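Local coordinates for putative glucarate dehydratase (PDB 4IT1), which probably dehydrates D-glucarate to 5-dehydro-4-deoxy-D-glucarate with the help of magnesium, as a mandelate racemase/muconate lactonizing enzyme relative of the enolase superfamily, at residues 48-60 / 68-80. Residues are numbered along the deposited sequence; the frame is centred on the assembly and turned at random.
Sequences EPFALRSIIEIES and GESYGDAPALAIQ
Ser54 and Gln80 meet on the helix side of a beta hairpin, where strand 50-60 pairs antiparallel with strand 65-70. Ser54 OG gives its proton to Gln80 OE1 at 2.6 Å, arriving in the amide's carbonyl plane on a lone pair. It is set up for this by sitting between its own backbone N and carbonyl carbon (chi1 65°). The other end of the amide is used too: Gln80 NE2 donates to Tyr71 O at 2.9 Å, which fixes the flip of the group and ties the helix back to the turn leading into it. An alanine in place of Gln80 would probably leave Ser54 OG and Tyr71 O without these partners and open a gap between helix and sheet.

The packing is tightest along the strands. Ser54 and Ser70 exchange two backbone bonds, Ile56 and Gly68 two more, and Ile56 CD1 lies 3.7 Å from Gly68 C. At Gly72 the chain passes so near Arg53, CA to CA 3.6 Å, that a beta carbon directed at the strand would clash with Arg53 N.

On the other face Arg53 NE forms a salt bridge with Glu69 OE2 at 2.9 Å. The two side chains cross nearly at right angles, guanidinium and carboxylate planes 81° apart, while Ser70 O lies over one guanidinium face. Glu69 also accepts from the backbone N of Leu347 and Ser350.

Towards Leu52 the contact thins to CD1 against Gly72 O at 3.4 Å, beside the partly exposed start of helix 74-87, where Asp73 OD1 caps Ala76 N. Strand 50-60 is the middle strand of the N-terminal domain's three-stranded sheet: strand 25-36 bonds its other edge, helix 128-148 packs on Ile56, and helix 408-421 reaches Leu77.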
ATOM      1  N   GLU A  48      18.231 -22.487  21.931  1.00 50.44           N
ATOM      2  CA  GLU A  48      18.853 -23.778  21.699  1.00 55.32           C
ATOM      3  C   GLU A  48      20.197 -23.574  20.980  1.00 68.35           C
ATOM      4  O   GLU A  48      20.378 -22.571  20.281  1.00 61.70           O
ATOM      5  CB  GLU A  48      17.911 -24.628  20.853  1.00 49.94           C
ATOM      6  CG  GLU A  48      16.724 -25.156  21.644  1.00 57.12           C
ATOM      7  CD  GLU A  48      15.537 -25.469  20.766  1.00 61.36           C
ATOM      8  OE1 GLU A  48      15.342 -26.658  20.447  1.00 68.40           O
ATOM      9  OE2 GLU A  48      14.805 -24.529  20.389  1.00 60.54           O
ATOM     10  N   PRO A  49      21.144 -24.521  21.142  1.00 74.09           N
ATOM     11  CA  PRO A  49      22.434 -24.392  20.451  1.00 68.17           C
ATOM     12  C   PRO A  49      22.304 -24.309  18.928  1.00 68.48           C
ATOM     13  O   PRO A  49      23.271 -23.943  18.254  1.00 69.98           O
ATOM     14  CB  PRO A  49      23.191 -25.658  20.868  1.00 72.34           C
ATOM     15  CG  PRO A  49      22.131 -26.612  21.312  1.00 82.60           C
ATOM     16  CD  PRO A  49      21.082 -25.752  21.948  1.00 75.44           C
ATOM     17  N   PHE A  50      21.125 -24.636  18.397  1.00 56.62           N
ATOM     18  CA  PHE A  50      20.853 -24.441  16.969  1.00 57.20           C
ATOM     19  C   PHE A  50      19.550 -23.694  16.738  1.00 66.07           C
ATOM     20  O   PHE A  50      18.685 -23.649  17.611  1.00 67.00           O
ATOM     21  CB  PHE A  50      20.886 -25.767  16.202  1.00 59.35           C
ATOM     22  CG  PHE A  50      22.195 -26.490  16.332  1.00 67.19           C
ATOM     23  CD1 PHE A  50      23.252 -26.201  15.472  1.00 70.00           C
ATOM     24  CD2 PHE A  50      22.389 -27.433  17.341  1.00 60.14           C
ATOM     25  CE1 PHE A  50      24.471 -26.854  15.603  1.00 70.29           C
ATOM     26  CE2 PHE A  50      23.606 -28.089  17.477  1.00 64.94           C
ATOM     27  CZ  PHE A  50      24.650 -27.799  16.606  1.00 66.17           C
ATOM     28  N   ALA A  51      19.444 -23.088  15.558  1.00 61.68           N
ATOM     29  CA  ALA A  51      18.253 -22.363  15.145  1.00 56.12           C
ATOM     30  C   ALA A  51      17.975 -22.674  13.679  1.00 54.33           C
ATOM     31  O   ALA A  51      18.905 -22.839  12.889  1.00 60.83           O
ATOM     32  CB  ALA A  51      18.433 -20.867  15.369  1.00 59.05           C
ATOM     33  N   LEU A  52      16.697 -22.759  13.325  1.00 47.43           N
ATOM     34  CA  LEU A  52      16.276 -23.232  12.008  1.00 45.59           C
ATOM     35  C   LEU A  52      15.886 -22.097  11.063  1.00 58.57           C
ATOM     36  O   LEU A  52      15.665 -20.961  11.496  1.00 54.39           O
ATOM     37  CB  LEU A  52      15.106 -24.210  12.152  1.00 53.18           C
ATOM     38  CG  LEU A  52      15.170 -25.233  13.298  1.00 55.51           C
ATOM     39  CD1 LEU A  52      13.879 -26.042  13.386  1.00 45.89           C
ATOM     40  CD2 LEU A  52      16.385 -26.142  13.162  1.00 44.98           C
ATOM     41  N   ARG A  53      15.798 -22.423   9.774  1.00 55.26           N
ATOM     42  CA  ARG A  53      15.537 -21.453   8.716  1.00 56.37           C
ATOM     43  C   ARG A  53      15.336 -22.223   7.428  1.00 53.60           C
ATOM     44  O   ARG A  53      15.818 -23.343   7.303  1.00 57.08           O
ATOM     45  CB  ARG A  53      16.731 -20.496   8.559  1.00 62.95           C
ATOM     46  CG  ARG A  53      16.384 -19.121   8.008  1.00 64.19           C
ATOM     47  CD  ARG A  53      15.886 -18.180   9.100  1.00 65.48           C
ATOM     48  NE  ARG A  53      15.298 -16.967   8.533  1.00 77.92           N
ATOM     49  CZ  ARG A  53      14.524 -16.115   9.199  1.00 76.94           C
ATOM     50  NH1 ARG A  53      14.225 -16.329  10.474  1.00 69.79           N
ATOM     51  NH2 ARG A  53      14.042 -15.045   8.582  1.00 75.44           N
ATOM     52  N   SER A  54      14.620 -21.636   6.477  1.00 58.32           N
ATOM     53  CA  SER A  54      14.454 -22.252   5.167  1.00 61.67           C
ATOM     54  C   SER A  54      14.874 -21.297   4.049  1.00 72.96           C
ATOM     55  O   SER A  54      14.614 -20.091   4.117  1.00 69.77           O
ATOM     56  CB  SER A  54      13.015 -22.707   4.960  1.00 56.86           C
ATOM     57  OG  SER A  54      12.145 -21.594   4.940  1.00 66.74           O
ATOM     58  N   ILE A  55      15.527 -21.855   3.031  1.00 72.56           N
ATOM     59  CA  ILE A  55      16.059 -21.093   1.905  1.00 54.24           C
ATOM     60  C   ILE A  55      15.294 -21.469   0.640  1.00 57.49           C
ATOM     61  O   ILE A  55      15.152 -22.649   0.315  1.00 63.31           O
ATOM     62  CB  ILE A  55      17.566 -21.362   1.713  1.00 60.33           C
ATOM     63  CG1 ILE A  55      18.314 -21.314   3.057  1.00 55.87           C
ATOM     64  CG2 ILE A  55      18.175 -20.404   0.688  1.00 63.72           C
ATOM     65  CD1 ILE A  55      18.479 -19.934   3.663  1.00 65.28           C
ATOM     66  N   ILE A  56      14.794 -20.457  -0.061  1.00 63.30           N
ATOM     67  CA  ILE A  56      14.003 -20.654  -1.273  1.00 63.83           C
ATOM     68  C   ILE A  56      14.801 -20.260  -2.523  1.00 73.86           C
ATOM     69  O   ILE A  56      15.386 -19.180  -2.581  1.00 75.60           O
ATOM     70  CB  ILE A  56      12.680 -19.847  -1.221  1.00 60.60           C
ATOM     71  CG1 ILE A  56      11.805 -20.279  -0.036  1.00 69.71           C
ATOM     72  CG2 ILE A  56      11.892 -20.009  -2.511  1.00 50.37           C
ATOM     73  CD1 ILE A  56      12.167 -19.637   1.288  1.00 68.03           C
ATOM     74  N   GLU A  57      14.826 -21.153  -3.510  1.00 82.24           N
ATOM     75  CA  GLU A  57      15.402 -20.875  -4.827  1.00 75.50           C
ATOM     76  C   GLU A  57      14.314 -20.931  -5.885  1.00 74.13           C
ATOM     77  O   GLU A  57      13.564 -21.901  -5.959  1.00 76.66           O
ATOM     78  CB  GLU A  57      16.470 -21.909  -5.182  1.00 88.51           C
ATOM     79  CG  GLU A  57      17.880 -21.366  -5.327  1.00 97.81           C
ATOM     80  CD  GLU A  57      18.814 -22.322  -6.064  1.00111.68           C
ATOM     81  OE1 GLU A  57      19.949 -21.910  -6.379  1.00111.59           O
ATOM     82  OE2 GLU A  57      18.423 -23.481  -6.336  1.00110.86           O
ATOM     83  N   ILE A  58      14.225 -19.886  -6.696  1.00 75.22           N
ATOM     84  CA  ILE A  58      13.337 -19.884  -7.853  1.00 80.33           C
ATOM     85  C   ILE A  58      14.190 -19.760  -9.114  1.00 86.50           C
ATOM     86  O   ILE A  58      15.235 -19.110  -9.102  1.00 75.49           O
ATOM     87  CB  ILE A  58      12.303 -18.735  -7.787  1.00 83.09           C
ATOM     88  CG1 ILE A  58      11.533 -18.765  -6.459  1.00 91.07           C
ATOM     89  CG2 ILE A  58      11.351 -18.768  -8.979  1.00 79.50           C
ATOM     90  CD1 ILE A  58      10.616 -19.956  -6.273  1.00 96.33           C
ATOM     91  N   GLU A  59      13.749 -20.405 -10.189  1.00 74.53           N
ATOM     92  CA  GLU A  59      14.420 -20.300 -11.474  1.00 77.03           C
ATOM     93  C   GLU A  59      13.374 -20.160 -12.570  1.00 75.40           C
ATOM     94  O   GLU A  59      12.274 -20.721 -12.484  1.00 62.88           O
ATOM     95  CB  GLU A  59      15.326 -21.512 -11.727  1.00 90.59           C
ATOM     96  CG  GLU A  59      16.361 -21.314 -12.830  1.00100.72           C
ATOM     97  CD  GLU A  59      16.918 -22.622 -13.371  1.00102.06           C
ATOM     98  OE1 GLU A  59      18.145 -22.839 -13.259  1.00 97.02           O
ATOM     99  OE2 GLU A  59      16.129 -23.435 -13.907  1.00 93.83           O
ATOM    100  N   SER A  60      13.735 -19.398 -13.595  1.00 75.66           N
ATOM    101  CA  SER A  60      12.847 -19.100 -14.708  1.00 84.95           C
ATOM    102  C   SER A  60      13.327 -19.789 -15.982  1.00 82.19           C
ATOM    103  O   SER A  60      14.471 -20.252 -16.042  1.00 82.19           O
ATOM    104  CB  SER A  60      12.805 -17.590 -14.918  1.00 95.31           C
ATOM    105  OG  SER A  60      14.117 -17.040 -14.871  1.00 87.83           O
ATOM    106  N   GLY A  68      14.919 -16.507  -1.652  1.00 76.90           N
ATOM    107  CA  GLY A  68      14.080 -16.282  -0.468  1.00 67.80           C
ATOM    108  C   GLY A  68      14.639 -16.893   0.814  1.00 66.68           C
ATOM    109  O   GLY A  68      15.433 -17.833   0.776  1.00 74.59           O
ATOM    110  N   GLU A  69      14.229 -16.338   1.951  1.00 56.23           N
ATOM    111  CA  GLU A  69      14.586 -16.859   3.268  1.00 54.25           C
ATOM    112  C   GLU A  69      13.358 -16.743   4.175  1.00 71.38           C
ATOM    113  O   GLU A  69      12.678 -15.713   4.174  1.00 68.34           O
ATOM    114  CB  GLU A  69      15.759 -16.078   3.855  1.00 51.72           C
ATOM    115  CG  GLU A  69      16.397 -16.707   5.077  1.00 48.48           C
ATOM    116  CD  GLU A  69      17.416 -15.806   5.755  1.00 61.97           C
ATOM    117  OE1 GLU A  69      18.105 -15.022   5.063  1.00 77.55           O
ATOM    118  OE2 GLU A  69      17.539 -15.891   6.995  1.00 56.00           O
ATOM    119  N   SER A  70      13.067 -17.797   4.939  1.00 73.35           N
ATOM    120  CA  SER A  70      11.889 -17.801   5.812  1.00 66.45           C
ATOM    121  C   SER A  70      12.054 -18.638   7.082  1.00 59.44           C
ATOM    122  O   SER A  70      13.173 -18.914   7.513  1.00 47.65           O
ATOM    123  CB  SER A  70      10.645 -18.244   5.042  1.00 61.99           C
ATOM    124  OG  SER A  70       9.479 -17.871   5.749  1.00 59.74           O
ATOM    125  N   TYR A  71      10.927 -19.014   7.685  1.00 49.67           N
ATOM    126  CA  TYR A  71      10.922 -19.760   8.945  1.00 54.73           C
ATOM    127  C   TYR A  71      11.214 -21.245   8.721  1.00 50.01           C
ATOM    128  O   TYR A  71      10.758 -21.833   7.731  1.00 49.68           O
ATOM    129  CB  TYR A  71       9.597 -19.548   9.693  1.00 51.10           C
ATOM    130  CG  TYR A  71       9.350 -18.098  10.057  1.00 43.51           C
ATOM    131  CD1 TYR A  71      10.142 -17.447  11.008  1.00 48.36           C
ATOM    132  CD2 TYR A  71       8.330 -17.378   9.448  1.00 42.26           C
ATOM    133  CE1 TYR A  71       9.917 -16.115  11.340  1.00 46.90           C
ATOM    134  CE2 TYR A  71       8.101 -16.047   9.765  1.00 44.61           C
ATOM    135  CZ  TYR A  71       8.891 -15.424  10.715  1.00 45.71           C
ATOM    136  OH  TYR A  71       8.651 -14.105  11.023  1.00 54.73           O
ATOM    137  N   GLY A  72      11.979 -21.833   9.638  1.00 54.55           N
ATOM    138  CA  GLY A  72      12.489 -23.197   9.461  1.00 67.01           C
ATOM    139  C   GLY A  72      11.903 -24.275  10.357  1.00 73.34           C
ATOM    140  O   GLY A  72      12.390 -25.412  10.367  1.00 83.61           O
ATOM    141  N   ASP A  73      10.864 -23.922  11.111  1.00 64.90           N
ATOM    142  CA  ASP A  73      10.150 -24.887  11.950  1.00 68.46           C
ATOM    143  C   ASP A  73       9.364 -25.847  11.065  1.00 55.22           C
ATOM    144  O   ASP A  73       8.955 -25.492   9.955  1.00 51.33           O
ATOM    145  CB  ASP A  73       9.199 -24.169  12.908  1.00 65.91           C
ATOM    146  CG  ASP A  73       8.195 -23.316  12.179  1.00 64.57           C
ATOM    147  OD1 ASP A  73       7.156 -23.853  11.740  1.00 64.55           O
ATOM    148  OD2 ASP A  73       8.467 -22.110  12.022  1.00 72.81           O
ATOM    149  N   ALA A  74       9.141 -27.054  11.577  1.00 61.02           N
ATOM    150  CA  ALA A  74       8.477 -28.107  10.811  1.00 58.43           C
ATOM    151  C   ALA A  74       7.166 -27.684  10.121  1.00 51.10           C
ATOM    152  O   ALA A  74       7.024 -27.911   8.923  1.00 65.25           O
ATOM    153  CB  ALA A  74       8.293 -29.361  11.662  1.00 57.98           C
ATOM    154  N   PRO A  75       6.215 -27.057  10.856  1.00 65.08           N
ATOM    155  CA  PRO A  75       4.929 -26.687  10.228  1.00 60.47           C
ATOM    156  C   PRO A  75       5.034 -25.641   9.108  1.00 69.21           C
ATOM    157  O   PRO A  75       4.216 -25.654   8.179  1.00 58.17           O
ATOM    158  CB  PRO A  75       4.117 -26.116  11.396  1.00 61.28           C
ATOM    159  CG  PRO A  75       4.725 -26.720  12.612  1.00 61.94           C
ATOM    160  CD  PRO A  75       6.193 -26.779  12.307  1.00 60.79           C
ATOM    161  N   ALA A  76       6.015 -24.742   9.207  1.00 66.95           N
ATOM    162  CA  ALA A  76       6.258 -23.747   8.159  1.00 69.06           C
ATOM    163  C   ALA A  76       6.775 -24.426   6.887  1.00 69.21           C
ATOM    164  O   ALA A  76       6.211 -24.240   5.800  1.00 64.12           O
ATOM    165  CB  ALA A  76       7.233 -22.682   8.642  1.00 71.32           C
ATOM    166  N   LEU A  77       7.831 -25.229   7.040  1.00 64.14           N
ATOM    167  CA  LEU A  77       8.373 -26.052   5.953  1.00 65.09           C
ATOM    168  C   LEU A  77       7.277 -26.791   5.200  1.00 60.74           C
ATOM    169  O   LEU A  77       7.191 -26.711   3.974  1.00 66.02           O
ATOM    170  CB  LEU A  77       9.381 -27.069   6.502  1.00 65.17           C
ATOM    171  CG  LEU A  77      10.718 -26.540   7.013  1.00 69.63           C
ATOM    172  CD1 LEU A  77      11.368 -27.549   7.943  1.00 67.89           C
ATOM    173  CD2 LEU A  77      11.638 -26.202   5.851  1.00 72.90           C
ATOM    174  N   ALA A  78       6.442 -27.502   5.954  1.00 63.90           N
ATOM    175  CA  ALA A  78       5.344 -28.294   5.406  1.00 68.29           C
ATOM    176  C   ALA A  78       4.458 -27.462   4.491  1.00 66.80           C
ATOM    177  O   ALA A  78       4.025 -27.932   3.440  1.00 65.36           O
ATOM    178  CB  ALA A  78       4.524 -28.899   6.536  1.00 73.15           C
ATOM    179  N   ILE A  79       4.202 -26.221   4.902  1.00 74.21           N
ATOM    180  CA  ILE A  79       3.414 -25.279   4.112  1.00 66.15           C
ATOM    181  C   ILE A  79       4.185 -24.830   2.864  1.00 55.18           C
ATOM    182  O   ILE A  79       3.655 -24.875   1.754  1.00 46.14           O
ATOM    183  CB  ILE A  79       2.957 -24.072   4.971  1.00 73.61           C
ATOM    184  CG1 ILE A  79       1.896 -24.505   6.002  1.00 72.75           C
ATOM    185  CG2 ILE A  79       2.445 -22.933   4.096  1.00 70.77           C
ATOM    186  CD1 ILE A  79       0.544 -24.896   5.422  1.00 67.79           C
ATOM    187  N   GLN A  80       5.435 -24.416   3.054  1.00 55.26           N
ATOM    188  CA  GLN A  80       6.310 -24.024   1.945  1.00 57.47           C
ATOM    189  C   GLN A  80       6.387 -25.143   0.895  1.00 63.84           C
ATOM    190  O   GLN A  80       6.195 -24.894  -0.299  1.00 63.96           O
ATOM    191  CB  GLN A  80       7.712 -23.652   2.461  1.00 53.00           C
ATOM    192  CG  GLN A  80       7.756 -22.416   3.359  1.00 50.96           C
ATOM    193  CD  GLN A  80       9.088 -22.257   4.075  1.00 66.67           C
ATOM    194  OE1 GLN A  80      10.146 -22.492   3.491  1.00 84.87           O
ATOM    195  NE2 GLN A  80       9.045 -21.855   5.346  1.00 56.24           N
TER